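Local coordinates for GGDEF and EAL domain-containing protein (Vibrio cholerae O1 str. 2010EL-1786, PDB 6PWK), which binds c-di-GMP and, as a LapD-type receptor, probably controls large adhesins in cell adhesion and biofilm formation, at residues A[214-219]-A[351-356]; A[336-341]-A[355-360]. All coordinates share one frame; numbering follows the deposited sequence.

Interaction 1: A[214-219]-A[351-356]. With MG (magnesium ion), chain E.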
loop_
_atom_site.group_PDB
_atom_site.type_symbol
_atom_site.label_atom_id
_atom_site.label_comp_id
_atom_site.label_asym_id
_atom_site.label_seq_id
_atom_site.Cartn_x
_atom_site.Cartn_y
_atom_site.Cartn_z
ATOM N N THR A 214 -17.043 33.927 16.171
ATOM C CA THR A 214 -16.641 32.526 16.251
ATOM C C THR A 214 -16.499 31.970 14.837
ATOM O O THR A 214 -17.483 31.860 14.098
ATOM C CB THR A 214 -17.644 31.721 17.078
ATOM O OG1 THR A 214 -17.448 30.319 16.851
ATOM C CG2 THR A 214 -19.080 32.108 16.733
ATOM N N PHE A 215 -15.264 31.635 14.455
ATOM C CA PHE A 215 -15.021 31.038 13.145
ATOM C C PHE A 215 -15.633 29.644 13.067
ATOM O O PHE A 215 -16.460 29.362 12.192
ATOM C CB PHE A 215 -13.515 30.993 12.868
ATOM C CG PHE A 215 -13.167 30.582 11.466
ATOM C CD1 PHE A 215 -13.101 31.522 10.451
ATOM C CD2 PHE A 215 -12.897 29.258 11.164
ATOM C CE1 PHE A 215 -12.779 31.150 9.160
ATOM C CE2 PHE A 215 -12.573 28.878 9.875
ATOM C CZ PHE A 215 -12.514 29.826 8.872
ATOM N N HIS A 216 -15.235 28.760 13.978
ATOM C CA HIS A 216 -15.859 27.452 14.110
ATOM C C HIS A 216 -15.554 26.915 15.502
ATOM O O HIS A 216 -14.799 27.516 16.269
ATOM C CB HIS A 216 -15.388 26.479 13.016
ATOM C CG HIS A 216 -13.918 26.181 13.039
ATOM N ND1 HIS A 216 -13.181 26.004 11.888
ATOM C CD2 HIS A 216 -13.054 26.000 14.067
ATOM C CE1 HIS A 216 -11.924 25.744 12.205
ATOM N NE2 HIS A 216 -11.821 25.734 13.522
ATOM N N ARG A 217 -16.152 25.770 15.814
ATOM C CA ARG A 217 -15.854 25.023 17.030
ATOM C C ARG A 217 -15.240 23.688 16.638
ATOM O O ARG A 217 -15.893 22.876 15.973
ATOM C CB ARG A 217 -17.111 24.810 17.876
ATOM C CG ARG A 217 -17.441 25.961 18.806
ATOM C CD ARG A 217 -18.719 25.691 19.578
ATOM N NE ARG A 217 -19.768 26.636 19.212
ATOM C CZ ARG A 217 -19.932 27.824 19.783
ATOM N NH1 ARG A 217 -19.116 28.214 20.754
ATOM N NH2 ARG A 217 -20.912 28.624 19.385
ATOM N N GLU A 218 -13.993 23.466 17.042
ATOM C CA GLU A 218 -13.327 22.202 16.766
ATOM C C GLU A 218 -13.831 21.121 17.712
ATOM O O GLU A 218 -14.012 21.358 18.909
ATOM C CB GLU A 218 -11.811 22.347 16.897
ATOM C CG GLU A 218 -11.046 21.073 16.578
ATOM C CD GLU A 218 -9.546 21.283 16.539
ATOM O OE1 GLU A 218 -9.089 22.396 16.876
ATOM O OE2 GLU A 218 -8.822 20.334 16.169
ATOM N N VAL A 219 -14.060 19.930 17.166
ATOM C CA VAL A 219 -14.607 18.807 17.915
ATOM C C VAL A 219 -13.464 17.909 18.364
ATOM O O VAL A 219 -12.629 17.496 17.548
ATOM C CB VAL A 219 -15.625 18.022 17.072
ATOM C CG1 VAL A 219 -16.108 16.795 17.824
ATOM C CG2 VAL A 219 -16.797 18.916 16.691
ATOM N N PRO A 351 -6.935 26.040 0.901
ATOM C CA PRO A 351 -7.795 25.682 2.034
ATOM C C PRO A 351 -8.577 26.886 2.528
ATOM O O PRO A 351 -8.190 28.041 2.336
ATOM C CB PRO A 351 -6.807 25.183 3.089
ATOM C CG PRO A 351 -5.534 25.882 2.767
ATOM C CD PRO A 351 -5.503 26.012 1.268
ATOM N N LYS A 352 -9.706 26.596 3.179
ATOM C CA LYS A 352 -10.520 27.666 3.748
ATOM C C LYS A 352 -9.787 28.366 4.885
ATOM O O LYS A 352 -9.909 29.585 5.053
ATOM C CB LYS A 352 -11.859 27.110 4.236
ATOM C CG LYS A 352 -12.822 28.167 4.755
ATOM C CD LYS A 352 -14.144 27.548 5.183
ATOM C CE LYS A 352 -15.189 28.614 5.465
ATOM N NZ LYS A 352 -16.524 28.023 5.758
ATOM N N TYR A 353 -9.019 27.615 5.668
ATOM C CA TYR A 353 -8.268 28.182 6.776
ATOM C C TYR A 353 -6.983 27.392 6.965
ATOM O O TYR A 353 -6.796 26.316 6.393
ATOM C CB TYR A 353 -9.088 28.185 8.070
ATOM C CG TYR A 353 -9.443 26.805 8.576
ATOM C CD1 TYR A 353 -8.608 26.130 9.457
ATOM C CD2 TYR A 353 -10.617 26.181 8.178
ATOM C CE1 TYR A 353 -8.929 24.868 9.923
ATOM C CE2 TYR A 353 -10.948 24.920 8.640
ATOM C CZ TYR A 353 -10.101 24.269 9.512
ATOM O OH TYR A 353 -10.425 23.015 9.975
ATOM N N VAL A 354 -6.095 27.945 7.784
ATOM C CA VAL A 354 -4.889 27.256 8.226
ATOM C C VAL A 354 -4.786 27.427 9.735
ATOM O O VAL A 354 -4.765 28.557 10.238
ATOM C CB VAL A 354 -3.622 27.777 7.520
ATOM C CG1 VAL A 354 -3.580 27.284 6.083
ATOM C CG2 VAL A 354 -3.564 29.299 7.551
ATOM N N LYS A 355 -4.757 26.312 10.457
ATOM C CA LYS A 355 -4.574 26.320 11.902
ATOM C C LYS A 355 -3.097 26.077 12.188
ATOM O O LYS A 355 -2.563 25.021 11.838
ATOM C CB LYS A 355 -5.449 25.263 12.573
ATOM C CG LYS A 355 -5.631 25.467 14.069
ATOM C CD LYS A 355 -6.796 24.646 14.602
ATOM C CE LYS A 355 -8.104 25.045 13.935
ATOM N NZ LYS A 355 -9.272 24.322 14.512
ATOM N N LEU A 356 -2.444 27.059 12.805
ATOM C CA LEU A 356 -1.000 27.009 12.986
ATOM C C LEU A 356 -0.586 25.801 13.817
ATOM O O LEU A 356 -1.340 25.305 14.657
ATOM C CB LEU A 356 -0.506 28.288 13.661
ATOM C CG LEU A 356 -0.499 29.562 12.816
ATOM C CD1 LEU A 356 -0.214 30.773 13.689
ATOM C CD2 LEU A 356 0.529 29.447 11.707
HETATM MG MG MG E . -7.002 19.878 14.842
#
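Tyr353 meets Phe215 and His216, and Lys355 meets His216 and Glu218, inside the beta-barrel of the EAL domain, a TIM-barrel relative. Strands 214-219 and 353-356 are not neighbours in the sheet: their axes come no nearer than 10.9 Å, and side chains bridge the interior. Tyr353 can be followed outward. Its CG sits between the backbone N and the carbonyl carbon (chi1 64°), which places the ring where one face receives His216 CE1. CB meets Phe215 CZ at 3.9 Å. Further along, CD2 touches Phe215 CE2 at 3.7 Å, within an offset edge-to-face pair in which Phe215 presents its edge. CE1 and CE2 both lie near His216 CE1. That same carbon stands toward the rim of the tyrosine ring and is closest to Tyr353 CZ at 3.6 Å. The imidazole thus enters edge-on, its plane turned 73° from that of the phenol. At the tip, OH lies beside His216 CE1 and finds its polar partner in Glu304. The three rings make an aromatic cluster next to a polar layer centred on Lys355. This lysine reaches inward with a bend at chi3, bringing CE near His216 NE2. Lys355 NZ donates to His216 NE2 over 3.1 Å, from a little outside the imidazole plane. NZ also makes a salt bridge to Glu304 and a hydrogen bond to Gln410. Glu218, at the position of the EAL signature glutamate, extends to meet it and touches bound c-di-GMP. Lys355 NZ makes a salt bridge to Glu218 OE1 at 3.1 Å, approaching from above the carboxylate plane, 69° out of it; OE1 also takes a bond from Gln410. The other oxygen, Glu218 OE2, binds the magnesium ion at 2.3 Å, alongside Asn272, Glu304 and Asp334.

Interaction 2: A[336-341]-A[355-360]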
loop_
_atom_site.group_PDB
_atom_site.type_symbol
_atom_site.label_atom_id
_atom_site.label_comp_id
_atom_site.label_asym_id
_atom_site.label_seq_id
_atom_site.Cartn_x
_atom_site.Cartn_y
_atom_site.Cartn_z
ATOM N N TYR A 336 -0.367 23.333 10.365
ATOM C CA TYR A 336 0.188 24.279 9.408
ATOM C C TYR A 336 1.505 24.863 9.903
ATOM O O TYR A 336 1.594 25.371 11.024
ATOM C CB TYR A 336 -0.814 25.399 9.141
ATOM C CG TYR A 336 -0.285 26.455 8.207
ATOM C CD1 TYR A 336 0.124 26.118 6.927
ATOM C CD2 TYR A 336 -0.192 27.782 8.599
ATOM C CE1 TYR A 336 0.613 27.069 6.069
ATOM C CE2 TYR A 336 0.296 28.748 7.738
ATOM C CZ TYR A 336 0.695 28.382 6.471
ATOM O OH TYR A 336 1.183 29.326 5.595
ATOM N N GLY A 337 2.528 24.790 9.054
ATOM C CA GLY A 337 3.827 25.344 9.353
ATOM C C GLY A 337 4.842 24.355 9.884
ATOM O O GLY A 337 6.017 24.715 10.016
ATOM N N ARG A 338 4.430 23.123 10.193
ATOM C CA ARG A 338 5.381 22.154 10.728
ATOM C C ARG A 338 6.354 21.689 9.654
ATOM O O ARG A 338 7.530 21.435 9.939
ATOM C CB ARG A 338 4.638 20.967 11.338
ATOM C CG ARG A 338 5.537 20.011 12.104
ATOM C CD ARG A 338 4.740 18.897 12.762
ATOM N NE ARG A 338 3.948 19.371 13.892
ATOM C CZ ARG A 338 3.156 18.593 14.622
ATOM N NH1 ARG A 338 3.049 17.302 14.340
ATOM N NH2 ARG A 338 2.468 19.105 15.634
ATOM N N ASN A 339 5.886 21.578 8.413
ATOM C CA ASN A 339 6.750 21.234 7.287
ATOM C C ASN A 339 7.064 22.494 6.483
ATOM O O ASN A 339 6.685 22.650 5.321
ATOM C CB ASN A 339 6.096 20.157 6.427
ATOM C CG ASN A 339 5.866 18.864 7.187
ATOM O OD1 ASN A 339 4.736 18.387 7.300
ATOM N ND2 ASN A 339 6.941 18.291 7.715
ATOM N N PHE A 340 7.773 23.410 7.145
ATOM C CA PHE A 340 8.254 24.613 6.474
ATOM C C PHE A 340 9.221 24.243 5.347
ATOM O O PHE A 340 9.754 23.131 5.286
ATOM C CB PHE A 340 8.932 25.545 7.480
ATOM N N GLN A 341 9.416 25.192 4.433
ATOM C CA GLN A 341 10.140 25.044 3.167
ATOM C C GLN A 341 9.518 24.003 2.235
ATOM O O GLN A 341 10.044 23.771 1.139
ATOM C CB GLN A 341 11.620 24.700 3.374
ATOM N N LYS A 355 -4.757 26.312 10.457
ATOM C CA LYS A 355 -4.574 26.320 11.902
ATOM C C LYS A 355 -3.097 26.077 12.188
ATOM O O LYS A 355 -2.563 25.021 11.838
ATOM C CB LYS A 355 -5.449 25.263 12.573
ATOM C CG LYS A 355 -5.631 25.467 14.069
ATOM C CD LYS A 355 -6.796 24.646 14.602
ATOM C CE LYS A 355 -8.104 25.045 13.935
ATOM N NZ LYS A 355 -9.272 24.322 14.512
ATOM N N LEU A 356 -2.444 27.059 12.805
ATOM C CA LEU A 356 -1.000 27.009 12.986
ATOM C C LEU A 356 -0.586 25.801 13.817
ATOM O O LEU A 356 -1.340 25.305 14.657
ATOM C CB LEU A 356 -0.506 28.288 13.661
ATOM C CG LEU A 356 -0.499 29.562 12.816
ATOM C CD1 LEU A 356 -0.214 30.773 13.689
ATOM C CD2 LEU A 356 0.529 29.447 11.707
ATOM N N ASP A 357 0.628 25.322 13.558
ATOM C CA ASP A 357 1.236 24.312 14.412
ATOM C C ASP A 357 1.342 24.850 15.833
ATOM O O ASP A 357 1.804 25.974 16.050
ATOM C CB ASP A 357 2.617 23.933 13.869
ATOM C CG ASP A 357 3.242 22.759 14.604
ATOM O OD1 ASP A 357 2.641 22.260 15.579
ATOM O OD2 ASP A 357 4.343 22.329 14.198
ATOM N N TYR A 358 0.902 24.047 16.803
ATOM C CA TYR A 358 0.899 24.499 18.189
ATOM C C TYR A 358 2.301 24.704 18.744
ATOM O O TYR A 358 2.438 25.295 19.820
ATOM C CB TYR A 358 0.124 23.515 19.068
ATOM C CG TYR A 358 0.862 22.244 19.435
ATOM C CD1 TYR A 358 0.830 21.131 18.603
ATOM C CD2 TYR A 358 1.567 22.149 20.629
ATOM C CE1 TYR A 358 1.494 19.965 18.943
ATOM C CE2 TYR A 358 2.234 20.991 20.976
ATOM C CZ TYR A 358 2.194 19.903 20.131
ATOM O OH TYR A 358 2.855 18.749 20.476
ATOM N N LEU A 359 3.336 24.236 18.046
ATOM C CA LEU A 359 4.705 24.514 18.456
ATOM C C LEU A 359 5.086 25.976 18.274
ATOM O O LEU A 359 6.146 26.386 18.760
ATOM C CB LEU A 359 5.677 23.621 17.684
ATOM C CG LEU A 359 5.603 22.128 18.007
ATOM C CD1 LEU A 359 6.605 21.349 17.174
ATOM C CD2 LEU A 359 5.844 21.900 19.489
ATOM N N PHE A 360 4.259 26.769 17.587
ATOM C CA PHE A 360 4.546 28.191 17.440
ATOM C C PHE A 360 4.234 28.970 18.710
ATOM O O PHE A 360 4.845 30.016 18.956
ATOM C CB PHE A 360 3.768 28.770 16.257
ATOM C CG PHE A 360 4.320 28.372 14.918
ATOM C CD1 PHE A 360 5.565 28.820 14.509
ATOM C CD2 PHE A 360 3.593 27.559 14.065
ATOM C CE1 PHE A 360 6.078 28.459 13.277
ATOM C CE2 PHE A 360 4.100 27.195 12.830
ATOM C CZ PHE A 360 5.345 27.646 12.437
#
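Arg338 grips Asp357 side-on, using NE and NH2 for the two carboxylate oxygens. A bend at chi3 (-71°) in the otherwise extended arginine chain turns the guanidinium over to the aspartate. Asp357 holds CG anti to its own backbone N (chi1 -173°), which carries the carboxylate to Arg338. Arg338 NE reaches Asp357 OD2 at 3.0 Å along a nearly straight bond, and Arg338 NH2 reaches Asp357 OD1 at 3.2 Å; OD1 also takes a weak bond from Leu359 N. Both oxygens lie close to the guanidinium plane but are met from above the carboxylate plane, the two planes being 52° apart. Beyond the salt bridge, Arg338 NH2 comes within 3.6 Å of Tyr358 CE1, while the tyrosine hydroxyl bonds to Glu167. In the backbone, Tyr336 N donates to Lys355 O at 3.1 Å and Asp357 N to Tyr336 O at 2.7 Å. Tyr336 CD2 packs on Leu356 CD2, and the hydroxyl of Tyr336 continues to the carbonyl of Ile376. Gly337, lacking a side chain, leaves room for the Phe360 ring, whose edge, at CE2, meets Tyr336 O. The two backbone bonds flanking Leu356 form a parallel beta bridge, from which the chains pass into loops at the C-terminal rim of the EAL barrel.

How the interactions relate
Interactions 1 and 2 share strand 353-356, and with it Lys355 and Leu356, their centres being about 14 Å apart. Along the chain, 214-219 comes first, then 336-341, then the overlapping segments 351-356 (interaction 1) and 355-360 (interaction 2). Interaction 1 spans the barrel interior between non-adjacent strands, whereas interaction 2 joins the ends of neighbouring parallel strands 330-336 and 353-356 and the loops that follow. They touch where Val354 CB packs on Tyr336 CD2 at 3.6 Å. Lys355 belongs to both: its side chain to interaction 1, its backbone to interaction 2. Together they link the metal site to the barrel rim, where the side chain of Tyr358 lies about 5 Å from bound c-di-GMP.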